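Local structure of uncharacterized protein (Bacillus thuringiensis serovar kurstaki, 4XE7) at residues N9-G14 with A139-E144; K21-F26 with S35-T40; I77-L82 with G173-E178; V146-S151 with I189-N194. The protein is a ParM-type bacterial actin-like protein that probably polymerises into cytoskeletal filaments that segregate plasmid DNA, captured here without nucleotide. All blocks are in the same frame, centred on the assembly; numbering follows the deposited sequence.

Contact 1. Residues N9-G14 with A139-E144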
loop_
_atom_site.group_PDB
_atom_site.type_symbol
_atom_site.label_atom_id
_atom_site.label_comp_id
_atom_site.label_asym_id
_atom_site.label_seq_id
_atom_site.Cartn_x
_atom_site.Cartn_y
_atom_site.Cartn_z
ATOM N N ASN A 9 -12.487 16.530 -17.434
ATOM C CA ASN A 9 -13.295 15.582 -16.672
ATOM C C ASN A 9 -12.687 14.184 -16.738
ATOM O O ASN A 9 -13.194 13.293 -17.434
ATOM C CB ASN A 9 -14.739 15.556 -17.185
ATOM C CG ASN A 9 -15.492 16.842 -16.883
ATOM O OD1 ASN A 9 -15.002 17.706 -16.163
ATOM N ND2 ASN A 9 -16.690 16.968 -17.431
ATOM N N MET A 10 -11.582 14.004 -16.021
ATOM C CA MET A 10 -10.845 12.754 -16.079
ATOM C C MET A 10 -10.094 12.508 -14.783
ATOM O O MET A 10 -9.776 13.447 -14.042
ATOM C CB MET A 10 -9.866 12.760 -17.260
ATOM C CG MET A 10 -8.661 13.685 -17.041
ATOM S SD MET A 10 -7.242 12.836 -16.293
ATOM C CE MET A 10 -7.029 11.521 -17.521
ATOM N N LEU A 11 -9.830 11.232 -14.523
ATOM C CA LEU A 11 -9.014 10.800 -13.405
ATOM C C LEU A 11 -7.883 9.961 -13.983
ATOM O O LEU A 11 -8.123 9.020 -14.747
ATOM C CB LEU A 11 -9.834 9.994 -12.391
ATOM C CG LEU A 11 -9.064 9.297 -11.262
ATOM C CD1 LEU A 11 -8.448 10.305 -10.255
ATOM C CD2 LEU A 11 -9.959 8.281 -10.555
ATOM N N LEU A 12 -6.651 10.317 -13.642
ATOM C CA LEU A 12 -5.509 9.524 -14.064
ATOM C C LEU A 12 -4.987 8.721 -12.870
ATOM O O LEU A 12 -4.363 9.283 -11.982
ATOM C CB LEU A 12 -4.409 10.415 -14.637
ATOM C CG LEU A 12 -3.289 9.626 -15.316
ATOM C CD1 LEU A 12 -3.746 9.110 -16.694
ATOM C CD2 LEU A 12 -1.999 10.433 -15.419
ATOM N N GLY A 13 -5.261 7.416 -12.847
ATOM C CA GLY A 13 -4.839 6.577 -11.741
ATOM C C GLY A 13 -4.125 5.290 -12.119
ATOM O O GLY A 13 -4.013 4.927 -13.306
ATOM N N GLY A 14 -3.618 4.610 -11.095
ATOM C CA GLY A 14 -3.040 3.286 -11.232
ATOM C C GLY A 14 -3.807 2.431 -10.250
ATOM O O GLY A 14 -4.012 2.836 -9.110
ATOM N N ALA A 139 -14.130 12.194 -6.203
ATOM C CA ALA A 139 -14.678 13.099 -5.200
ATOM C C ALA A 139 -13.594 14.039 -4.654
ATOM O O ALA A 139 -13.823 15.238 -4.559
ATOM C CB ALA A 139 -15.321 12.314 -4.063
ATOM N N ARG A 140 -12.419 13.491 -4.322
ATOM C CA ARG A 140 -11.314 14.285 -3.777
ATOM C C ARG A 140 -10.859 15.407 -4.699
ATOM O O ARG A 140 -10.438 16.458 -4.243
ATOM C CB ARG A 140 -10.114 13.391 -3.469
ATOM C CG ARG A 140 -10.314 12.487 -2.278
ATOM C CD ARG A 140 -9.040 11.724 -1.958
ATOM N NE ARG A 140 -9.227 10.924 -0.759
ATOM C CZ ARG A 140 -8.241 10.335 -0.105
ATOM N NH1 ARG A 140 -6.999 10.448 -0.561
ATOM N NH2 ARG A 140 -8.504 9.622 0.987
ATOM N N ILE A 141 -10.926 15.184 -6.000
ATOM C CA ILE A 141 -10.448 16.186 -6.922
ATOM C C ILE A 141 -11.616 16.981 -7.503
ATOM O O ILE A 141 -11.467 17.715 -8.476
ATOM C CB ILE A 141 -9.582 15.544 -8.020
ATOM C CG1 ILE A 141 -10.425 14.747 -9.011
ATOM C CG2 ILE A 141 -8.550 14.630 -7.379
ATOM C CD1 ILE A 141 -9.594 14.103 -10.097
ATOM N N GLY A 142 -12.778 16.852 -6.868
ATOM C CA GLY A 142 -13.926 17.678 -7.178
ATOM C C GLY A 142 -14.577 17.476 -8.530
ATOM O O GLY A 142 -15.060 18.434 -9.131
ATOM N N LYS A 143 -14.608 16.238 -9.009
ATOM C CA LYS A 143 -15.163 15.954 -10.328
ATOM C C LYS A 143 -16.216 14.857 -10.269
ATOM O O LYS A 143 -15.937 13.738 -9.816
ATOM C CB LYS A 143 -14.062 15.532 -11.307
ATOM C CG LYS A 143 -12.959 16.567 -11.584
ATOM C CD LYS A 143 -11.888 15.894 -12.465
ATOM C CE LYS A 143 -10.593 16.704 -12.547
ATOM N NZ LYS A 143 -10.760 17.905 -13.411
ATOM N N GLU A 144 -17.416 15.160 -10.755
ATOM C CA GLU A 144 -18.518 14.212 -10.660
ATOM C C GLU A 144 -18.691 13.394 -11.936
ATOM O O GLU A 144 -19.458 12.434 -11.965
ATOM C CB GLU A 144 -19.814 14.949 -10.307
ATOM C CG GLU A 144 -20.130 14.918 -8.822
ATOM C CD GLU A 144 -21.276 15.836 -8.435
ATOM O OE1 GLU A 144 -21.435 16.109 -7.223
ATOM O OE2 GLU A 144 -22.015 16.280 -9.340
#

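Contact 2. Residues K21-F26 with S35-T40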
loop_
_atom_site.group_PDB
_atom_site.type_symbol
_atom_site.label_atom_id
_atom_site.label_comp_id
_atom_site.label_asym_id
_atom_site.label_seq_id
_atom_site.Cartn_x
_atom_site.Cartn_y
_atom_site.Cartn_z
ATOM N N LYS A 21 -6.361 -5.867 -0.116
ATOM C CA LYS A 21 -6.598 -4.435 -0.263
ATOM C C LYS A 21 -6.786 -4.024 -1.714
ATOM O O LYS A 21 -6.205 -4.604 -2.624
ATOM C CB LYS A 21 -5.431 -3.626 0.340
ATOM C CG LYS A 21 -5.291 -3.713 1.849
ATOM C CD LYS A 21 -4.186 -2.790 2.348
ATOM C CE LYS A 21 -3.901 -2.999 3.828
ATOM N NZ LYS A 21 -2.628 -2.344 4.246
ATOM N N ALA A 22 -7.626 -3.025 -1.923
ATOM C CA ALA A 22 -7.671 -2.333 -3.185
ATOM C C ALA A 22 -6.797 -1.110 -2.993
ATOM O O ALA A 22 -7.033 -0.324 -2.080
ATOM C CB ALA A 22 -9.101 -1.948 -3.556
ATOM N N LYS A 23 -5.766 -0.950 -3.804
ATOM C CA LYS A 23 -4.944 0.250 -3.670
ATOM C C LYS A 23 -5.073 1.103 -4.913
ATOM O O LYS A 23 -5.252 0.584 -6.004
ATOM C CB LYS A 23 -3.477 -0.101 -3.410
ATOM C CG LYS A 23 -3.259 -0.786 -2.088
ATOM C CD LYS A 23 -1.814 -1.190 -1.911
ATOM C CE LYS A 23 -1.474 -1.371 -0.427
ATOM N NZ LYS A 23 -0.041 -1.687 -0.213
ATOM N N ILE A 24 -5.012 2.418 -4.728
ATOM C CA ILE A 24 -5.013 3.345 -5.850
ATOM C C ILE A 24 -3.911 4.376 -5.667
ATOM O O ILE A 24 -3.632 4.812 -4.548
ATOM C CB ILE A 24 -6.377 4.061 -5.996
ATOM C CG1 ILE A 24 -6.395 5.000 -7.201
ATOM C CG2 ILE A 24 -6.703 4.877 -4.746
ATOM C CD1 ILE A 24 -7.792 5.715 -7.390
ATOM N N SER A 25 -3.277 4.750 -6.770
ATOM C CA SER A 25 -2.447 5.939 -6.817
ATOM C C SER A 25 -2.960 6.834 -7.943
ATOM O O SER A 25 -3.170 6.360 -9.055
ATOM C CB SER A 25 -0.974 5.576 -7.036
ATOM O OG SER A 25 -0.416 4.988 -5.874
ATOM N N PHE A 26 -3.183 8.116 -7.677
ATOM C CA PHE A 26 -3.674 8.984 -8.747
ATOM C C PHE A 26 -3.030 10.351 -8.677
ATOM O O PHE A 26 -2.376 10.692 -7.692
ATOM C CB PHE A 26 -5.204 9.119 -8.691
ATOM C CG PHE A 26 -5.711 9.811 -7.454
ATOM C CD1 PHE A 26 -6.095 11.145 -7.491
ATOM C CD2 PHE A 26 -5.800 9.128 -6.252
ATOM C CE1 PHE A 26 -6.570 11.794 -6.345
ATOM C CE2 PHE A 26 -6.266 9.774 -5.101
ATOM C CZ PHE A 26 -6.652 11.101 -5.156
ATOM N N SER A 35 -2.283 8.539 -2.781
ATOM C CA SER A 35 -2.596 7.114 -2.650
ATOM C C SER A 35 -3.377 6.795 -1.395
ATOM O O SER A 35 -3.174 7.421 -0.335
ATOM C CB SER A 35 -1.319 6.272 -2.640
ATOM O OG SER A 35 -0.596 6.434 -3.841
ATOM N N PHE A 36 -4.273 5.818 -1.525
ATOM C CA PHE A 36 -4.909 5.197 -0.367
ATOM C C PHE A 36 -5.275 3.747 -0.681
ATOM O O PHE A 36 -5.185 3.294 -1.832
ATOM C CB PHE A 36 -6.141 5.986 0.083
ATOM C CG PHE A 36 -7.219 6.109 -0.966
ATOM C CD1 PHE A 36 -7.261 7.212 -1.808
ATOM C CD2 PHE A 36 -8.197 5.126 -1.097
ATOM C CE1 PHE A 36 -8.254 7.333 -2.770
ATOM C CE2 PHE A 36 -9.212 5.247 -2.048
ATOM C CZ PHE A 36 -9.223 6.349 -2.896
ATOM N N ALA A 37 -5.672 3.024 0.358
ATOM C CA ALA A 37 -6.035 1.622 0.253
ATOM C C ALA A 37 -7.430 1.396 0.828
ATOM O O ALA A 37 -7.773 1.929 1.881
ATOM C CB ALA A 37 -5.040 0.764 0.979
ATOM N N ILE A 38 -8.225 0.596 0.138
ATOM C CA ILE A 38 -9.518 0.183 0.667
ATOM C C ILE A 38 -9.476 -1.319 0.893
ATOM O O ILE A 38 -9.255 -2.079 -0.047
ATOM C CB ILE A 38 -10.671 0.553 -0.286
ATOM C CG1 ILE A 38 -10.697 2.069 -0.515
ATOM C CG2 ILE A 38 -12.010 0.096 0.289
ATOM C CD1 ILE A 38 -11.862 2.572 -1.400
ATOM N N PRO A 39 -9.672 -1.761 2.146
ATOM C CA PRO A 39 -9.626 -3.210 2.370
ATOM C C PRO A 39 -10.716 -3.933 1.563
ATOM O O PRO A 39 -11.843 -3.432 1.370
ATOM C CB PRO A 39 -9.860 -3.353 3.881
ATOM C CG PRO A 39 -9.614 -1.978 4.461
ATOM C CD PRO A 39 -9.968 -1.008 3.380
ATOM N N THR A 40 -10.361 -5.112 1.082
ATOM C CA THR A 40 -11.223 -5.868 0.193
ATOM C C THR A 40 -12.277 -6.616 1.011
ATOM O O THR A 40 -12.227 -7.839 1.206
ATOM C CB THR A 40 -10.384 -6.806 -0.666
ATOM O OG1 THR A 40 -9.332 -6.031 -1.257
ATOM C CG2 THR A 40 -11.231 -7.457 -1.763
#

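Contact 3. Residues I77-L82 with G173-E178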
loop_
_atom_site.group_PDB
_atom_site.type_symbol
_atom_site.label_atom_id
_atom_site.label_comp_id
_atom_site.label_asym_id
_atom_site.label_seq_id
_atom_site.Cartn_x
_atom_site.Cartn_y
_atom_site.Cartn_z
ATOM N N ILE A 77 -23.662 1.143 -6.344
ATOM C CA ILE A 77 -22.873 1.054 -7.571
ATOM C C ILE A 77 -23.663 0.416 -8.708
ATOM O O ILE A 77 -24.041 -0.761 -8.646
ATOM C CB ILE A 77 -21.584 0.265 -7.348
ATOM C CG1 ILE A 77 -20.719 1.000 -6.326
ATOM C CG2 ILE A 77 -20.832 0.058 -8.680
ATOM C CD1 ILE A 77 -19.440 0.270 -5.932
ATOM N N ILE A 78 -23.906 1.216 -9.741
ATOM C CA ILE A 78 -24.560 0.775 -10.974
ATOM C C ILE A 78 -23.547 0.508 -12.083
ATOM O O ILE A 78 -22.953 1.440 -12.620
ATOM C CB ILE A 78 -25.561 1.831 -11.478
ATOM C CG1 ILE A 78 -26.416 2.346 -10.318
ATOM C CG2 ILE A 78 -26.419 1.268 -12.611
ATOM C CD1 ILE A 78 -27.270 1.288 -9.696
ATOM N N SER A 79 -23.367 -0.760 -12.433
ATOM C CA SER A 79 -22.360 -1.159 -13.402
ATOM C C SER A 79 -22.726 -2.488 -14.057
ATOM O O SER A 79 -23.193 -3.402 -13.382
ATOM C CB SER A 79 -20.982 -1.265 -12.714
ATOM O OG SER A 79 -20.014 -1.895 -13.544
ATOM N N ASN A 80 -22.493 -2.605 -15.364
ATOM C CA ASN A 80 -22.686 -3.890 -16.049
ATOM C C ASN A 80 -21.558 -4.889 -15.776
ATOM O O ASN A 80 -21.660 -6.059 -16.145
ATOM C CB ASN A 80 -22.848 -3.678 -17.556
ATOM C CG ASN A 80 -24.100 -2.896 -17.894
ATOM O OD1 ASN A 80 -25.119 -2.990 -17.200
ATOM N ND2 ASN A 80 -24.031 -2.114 -18.960
ATOM N N SER A 81 -20.505 -4.435 -15.096
ATOM C CA SER A 81 -19.477 -5.336 -14.584
ATOM C C SER A 81 -19.992 -6.165 -13.404
ATOM O O SER A 81 -19.460 -7.232 -13.118
ATOM C CB SER A 81 -18.238 -4.538 -14.146
ATOM O OG SER A 81 -17.899 -3.598 -15.145
ATOM N N LEU A 82 -20.986 -5.640 -12.690
ATOM C CA LEU A 82 -21.641 -6.375 -11.600
ATOM C C LEU A 82 -22.868 -7.130 -12.105
ATOM O O LEU A 82 -23.522 -6.695 -13.051
ATOM C CB LEU A 82 -22.066 -5.429 -10.478
ATOM C CG LEU A 82 -20.988 -4.641 -9.753
ATOM C CD1 LEU A 82 -21.637 -3.680 -8.754
ATOM C CD2 LEU A 82 -20.034 -5.584 -9.064
ATOM N N GLY A 173 -17.005 0.732 -20.313
ATOM C CA GLY A 173 -18.376 1.162 -20.166
ATOM C C GLY A 173 -18.584 2.207 -19.094
ATOM O O GLY A 173 -17.643 2.852 -18.612
ATOM N N GLU A 174 -19.845 2.370 -18.721
ATOM C CA GLU A 174 -20.242 3.410 -17.803
ATOM C C GLU A 174 -20.578 2.790 -16.456
ATOM O O GLU A 174 -21.129 1.699 -16.400
ATOM C CB GLU A 174 -21.430 4.183 -18.370
ATOM C CG GLU A 174 -21.694 5.507 -17.684
ATOM C CD GLU A 174 -22.937 6.194 -18.211
ATOM O OE1 GLU A 174 -23.912 6.319 -17.438
ATOM O OE2 GLU A 174 -22.934 6.605 -19.393
ATOM N N HIS A 175 -20.203 3.478 -15.380
ATOM C CA HIS A 175 -20.461 3.029 -14.015
ATOM C C HIS A 175 -20.785 4.223 -13.128
ATOM O O HIS A 175 -20.089 5.238 -13.178
ATOM C CB HIS A 175 -19.248 2.284 -13.443
ATOM C CG HIS A 175 -18.522 1.449 -14.448
ATOM N ND1 HIS A 175 -18.781 0.098 -14.616
ATOM C CD2 HIS A 175 -17.560 1.757 -15.336
ATOM C CE1 HIS A 175 -18.003 -0.373 -15.565
ATOM N NE2 HIS A 175 -17.248 0.607 -16.030
ATOM N N THR A 176 -21.826 4.123 -12.312
ATOM C CA THR A 176 -22.065 5.174 -11.336
ATOM C C THR A 176 -21.859 4.672 -9.917
ATOM O O THR A 176 -22.221 3.540 -9.574
ATOM C CB THR A 176 -23.486 5.759 -11.451
ATOM O OG1 THR A 176 -24.439 4.776 -11.032
ATOM C CG2 THR A 176 -23.762 6.183 -12.891
ATOM N N VAL A 177 -21.265 5.527 -9.100
ATOM C CA VAL A 177 -21.120 5.274 -7.679
ATOM C C VAL A 177 -21.804 6.388 -6.904
ATOM O O VAL A 177 -21.422 7.557 -7.010
ATOM C CB VAL A 177 -19.637 5.204 -7.249
ATOM C CG1 VAL A 177 -19.546 4.837 -5.779
ATOM C CG2 VAL A 177 -18.856 4.207 -8.123
ATOM N N GLU A 178 -22.818 6.036 -6.129
ATOM C CA GLU A 178 -23.515 7.034 -5.332
ATOM C C GLU A 178 -23.206 6.837 -3.860
ATOM O O GLU A 178 -23.407 5.751 -3.316
ATOM C CB GLU A 178 -25.024 6.970 -5.568
ATOM C CG GLU A 178 -25.783 7.994 -4.744
ATOM C CD GLU A 178 -27.285 7.869 -4.873
ATOM O OE1 GLU A 178 -27.761 7.056 -5.698
ATOM O OE2 GLU A 178 -27.988 8.581 -4.129
HETATM O O HOH W 1 -24.031 1.554 -15.782
HETATM O O HOH W 2 -21.300 -0.690 -17.014
#

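Contact 4. Residues V146-S151 with I189-N194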
loop_
_atom_site.group_PDB
_atom_site.type_symbol
_atom_site.label_atom_id
_atom_site.label_comp_id
_atom_site.label_asym_id
_atom_site.label_seq_id
_atom_site.Cartn_x
_atom_site.Cartn_y
_atom_site.Cartn_z
ATOM N N VAL A 146 -15.994 11.542 -14.630
ATOM C CA VAL A 146 -14.619 11.296 -15.018
ATOM C C VAL A 146 -14.517 10.207 -16.059
ATOM O O VAL A 146 -15.145 9.146 -15.955
ATOM C CB VAL A 146 -13.734 10.915 -13.815
ATOM C CG1 VAL A 146 -13.473 12.146 -12.939
ATOM C CG2 VAL A 146 -14.374 9.795 -13.007
ATOM N N SER A 147 -13.735 10.494 -17.087
ATOM C CA SER A 147 -13.202 9.450 -17.935
ATOM C C SER A 147 -12.011 8.848 -17.196
ATOM O O SER A 147 -11.152 9.580 -16.713
ATOM C CB SER A 147 -12.785 10.006 -19.291
ATOM O OG SER A 147 -12.039 9.044 -20.002
ATOM N N VAL A 148 -11.979 7.526 -17.082
ATOM C CA VAL A 148 -10.931 6.823 -16.344
ATOM C C VAL A 148 -10.186 5.824 -17.239
ATOM O O VAL A 148 -10.629 4.686 -17.411
ATOM C CB VAL A 148 -11.515 6.056 -15.137
ATOM C CG1 VAL A 148 -10.417 5.301 -14.385
ATOM C CG2 VAL A 148 -12.245 7.001 -14.220
ATOM N N PRO A 149 -9.054 6.245 -17.824
ATOM C CA PRO A 149 -8.267 5.255 -18.572
ATOM C C PRO A 149 -7.674 4.221 -17.615
ATOM O O PRO A 149 -6.921 4.580 -16.702
ATOM C CB PRO A 149 -7.179 6.090 -19.248
ATOM C CG PRO A 149 -7.046 7.320 -18.387
ATOM C CD PRO A 149 -8.428 7.579 -17.812
ATOM N N PHE A 150 -8.019 2.950 -17.810
ATOM C CA PHE A 150 -7.668 1.946 -16.819
ATOM C C PHE A 150 -6.235 1.435 -16.959
ATOM O O PHE A 150 -5.858 0.859 -17.966
ATOM C CB PHE A 150 -8.636 0.754 -16.877
ATOM C CG PHE A 150 -8.434 -0.205 -15.749
ATOM C CD1 PHE A 150 -8.848 0.126 -14.469
ATOM C CD2 PHE A 150 -7.766 -1.401 -15.947
ATOM C CE1 PHE A 150 -8.644 -0.737 -13.409
ATOM C CE2 PHE A 150 -7.549 -2.270 -14.887
ATOM C CZ PHE A 150 -7.984 -1.934 -13.619
ATOM N N SER A 151 -5.435 1.601 -15.919
ATOM C CA SER A 151 -4.114 0.996 -15.947
ATOM C C SER A 151 -4.000 0.073 -14.751
ATOM O O SER A 151 -3.921 0.517 -13.607
ATOM C CB SER A 151 -3.013 2.064 -15.944
ATOM O OG SER A 151 -1.719 1.483 -15.848
ATOM N N ILE A 189 -20.938 9.802 -8.618
ATOM C CA ILE A 189 -19.843 9.948 -9.574
ATOM C C ILE A 189 -20.069 9.077 -10.810
ATOM O O ILE A 189 -20.311 7.876 -10.713
ATOM C CB ILE A 189 -18.470 9.617 -8.922
ATOM C CG1 ILE A 189 -17.970 10.806 -8.086
ATOM C CG2 ILE A 189 -17.416 9.433 -9.988
ATOM C CD1 ILE A 189 -18.659 11.029 -6.783
ATOM N N LYS A 190 -19.997 9.696 -11.978
ATOM C CA LYS A 190 -20.155 8.974 -13.223
ATOM C C LYS A 190 -18.796 8.635 -13.830
ATOM O O LYS A 190 -18.016 9.523 -14.180
ATOM C CB LYS A 190 -20.998 9.797 -14.197
ATOM C CG LYS A 190 -21.214 9.157 -15.541
ATOM C CD LYS A 190 -22.209 9.969 -16.355
ATOM C CE LYS A 190 -22.095 9.673 -17.840
ATOM N NZ LYS A 190 -23.135 10.410 -18.610
ATOM N N ILE A 191 -18.529 7.342 -13.961
ATOM C CA ILE A 191 -17.225 6.857 -14.405
ATOM C C ILE A 191 -17.337 6.234 -15.775
ATOM O O ILE A 191 -18.110 5.297 -15.978
ATOM C CB ILE A 191 -16.646 5.802 -13.423
ATOM C CG1 ILE A 191 -16.358 6.436 -12.060
ATOM C CG2 ILE A 191 -15.406 5.094 -14.022
ATOM C CD1 ILE A 191 -16.232 5.414 -10.914
ATOM N N THR A 192 -16.566 6.748 -16.717
ATOM C CA THR A 192 -16.527 6.146 -18.030
ATOM C C THR A 192 -15.136 5.609 -18.326
ATOM O O THR A 192 -14.148 6.330 -18.254
ATOM C CB THR A 192 -16.936 7.150 -19.114
ATOM O OG1 THR A 192 -18.195 7.733 -18.761
ATOM C CG2 THR A 192 -17.050 6.461 -20.473
ATOM N N ILE A 193 -15.069 4.327 -18.646
ATOM C CA ILE A 193 -13.817 3.706 -19.031
ATOM C C ILE A 193 -13.910 3.330 -20.499
ATOM O O ILE A 193 -14.739 2.499 -20.875
ATOM C CB ILE A 193 -13.521 2.460 -18.182
ATOM C CG1 ILE A 193 -13.623 2.801 -16.688
ATOM C CG2 ILE A 193 -12.163 1.882 -18.551
ATOM C CD1 ILE A 193 -13.505 1.590 -15.773
ATOM N N ASN A 194 -13.064 3.949 -21.315
ATOM C CA ASN A 194 -13.080 3.761 -22.766
ATOM C C ASN A 194 -11.905 2.959 -23.291
ATOM O O ASN A 194 -11.964 2.373 -24.371
ATOM C CB ASN A 194 -13.096 5.121 -23.457
ATOM C CG ASN A 194 -14.315 5.928 -23.101
ATOM O OD1 ASN A 194 -15.445 5.466 -23.267
ATOM N ND2 ASN A 194 -14.097 7.137 -22.582
HETATM O O HOH W 3 -11.013 6.104 -20.337
#

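Contact 1. Residues N9-G14 with A139-E144
Two kinds of contact, one apolar and one between an aliphatic chain and the backbone, bring Leu11 and Met10 against Ile141 and Lys143. The apolar one is a single meeting of methyl groups: Leu11 CD1 lies 4.0 Å from Ile141 CD1, and the two side chains cross at about a right angle, so that they touch near their ends and share little length. Ile141 reaches this point because its CG1 branch is set between the backbone N and the carbonyl carbon (chi1 73°), with CD1 extended beyond it.

The second kind centres on the carbonyl of Met10. Lys143 lays its aliphatic part beside this group, with CD 3.6 Å from Met10 O, while Ile141 CD1 approaches the same oxygen at 4.0 Å. Beyond CD the lysine chain bends (chi4 -74°), and its ammonium nitrogen donates to the backbone oxygens of Lys8 and Leu6, so the charged end grips the chain just ahead of residues 9-14.

Backbone bonds shape the other partner. Helix 123-140 ends in a Schellman motif, with Gly142 at positive phi as its C-prime residue; Gly142 N bonds to Ala139 O at 3.0 Å, and Lys143 N returns to the oxygen of Ala138. This turn redirects the chain after Ile141 and presents Lys143 to the N-terminal segment.

Phe26 of strand 21-27 packs on both Leu11 and Ile141. Further along, Leu12 faces helix 402-418, while backbone bonds from Asn9 and Leu11 to Ser147 join the segment to strand 145-154.

Contact 2. Residues K21-F26 with S35-T40
The Phe36 ring carries Ile24 CG2 over the centre of one face, 3.5 Å from the ring centroid, in a CH-pi contact only 13° off the ring normal. Ile38 CG1 lies at the ring edge, in its plane, and Phe26 adds an oblique contact, its CE2 3.9 Å from Phe36 CE1. Phe36 CG stands between the backbone N and the carbonyl carbon (chi1 60°), which sets the ring beside Ile24. Helix 123-140 covers this side through Val136 and Arg140 on Phe36 and Ala137 on Phe26.

The backbones form an antiparallel hairpin ladder in which Ala22 and Ile38, then Ile24 and Phe36, are hydrogen-bonded pairs. Ala22 N to Ile38 O measures 2.7 Å and is nearly straight, whereas Phe36 N to Ile24 O is longer at 3.2 Å and bent to 144°.

On the other face, Ser25 OG and Ser35 OG share a short hydrogen bond of 2.5 Å. Lys21 CD and Lys23 CG both rest against Ala37 CB; the Lys23 amine forms a cation-pi contact with Tyr401. The aromatic and aliphatic face is thus suited to burial under helix 123-140, while the mixed face of serines, lysines, Ala37 and Pro39 can engage polar partners, as Ser25 does with Ser404 OG and Lys23 with Ala400 O.

Contact 3. Residues I77-L82 with G173-E178
His175 turns the edge of its imidazole toward Ser79, whose hydroxyl lies near the ring plane with OG 2.6 Å from ND1 in a hydrogen bond that either could donate. Ser79 OG is placed opposite its own backbone N (chi1 169°), which swings it across to the ring. The same oxygen accepts from Ser81 N at 3.0 Å, forming an ST turn. Ser81 OG stands at the same ring edge, 3.3 Å from His175 CE1, and bonds onward to Met170 O. With NE2 held by Leu171 O, both ring nitrogens have partners, which should fix the ring's rotation.

On the same face, Ile77 and Val177 run alongside each other in the same direction, with CG1 of each 4.0 Å apart. Ile78 and Thr176 are also aligned alongside each other on the reverse face, Thr176 OG1 lying 3.2 Å from Ile78 CB.

Two backbone bonds link Ile78 and Thr176. Beyond Ser79 the chains diverge, and a water bridges Asn80 N, at 2.8 Å, to Glu174 O.

This is an antiparallel pairing inside the mixed sheet, packed under helix 123-140 through Phe131, Thr132 and Ala135, and a type I turn from Ser79 to Leu82 leads the chain out of the pairing.

Contact 4. Residues V146-S151 with I189-N194
Strands 145-154 and 188-200 run parallel here, with Val146 N donating to Lys190 O (2.9 Å), Thr192 N to Val146 O and Val148 N to Thr192 O (2.7 Å), all close to straight. Such a parallel pair, within a mixed sheet packed against a helix, fits the actin-like fold expected of a ParM protein. The last of these bonds comes where strand 145-154 is interrupted at Val148 and Pro149.

The apolar side chains gather on the face covered by helix 123-140. Val146 and Ile191 project together from neighbouring strands, with CG2 of the valine 4.0 Å from CG1 of the isoleucine. Ile191 also uses its other branch: CG2 meets Val148 CG2 at 3.7 Å, so this isoleucine touches both Val146 and Val148. Met134 of the helix packs on both Val148 and Ile191. Farther on, Ile193 CG2 approaches Phe150 CB at 4.1 Å, while the phenylalanine ring extends beyond residues 189-194 to meet Phe15 with nearly parallel planes.

The opposite face is polar, carrying Ser147 and Thr192. At its end one water joins the strands, accepting from Asn194 N at 3.1 Å and hydrogen-bonded to Ser147 OG at the same distance.

From the N terminus, residues 9-14 open the long loop that contact 1 closes at the end of helix 123-140. Contact 2, a local hairpin, is nested within that loop and touches contact 1 where Gly14 N meets Ser25 O. Contact 3 starts inside the same loop but closes after it, so contacts 1 and 3 cross. Contact 4 opens just after contact 1 closes and crosses contact 3; strands 173-179 and 188-200 are sheet neighbours, joined through His175 O and Ile191 N. Contact 4 also adjoins contact 1, through Asn9 O and Ser147 N. All four reach one mixed sheet, with helix 123-140 alongside.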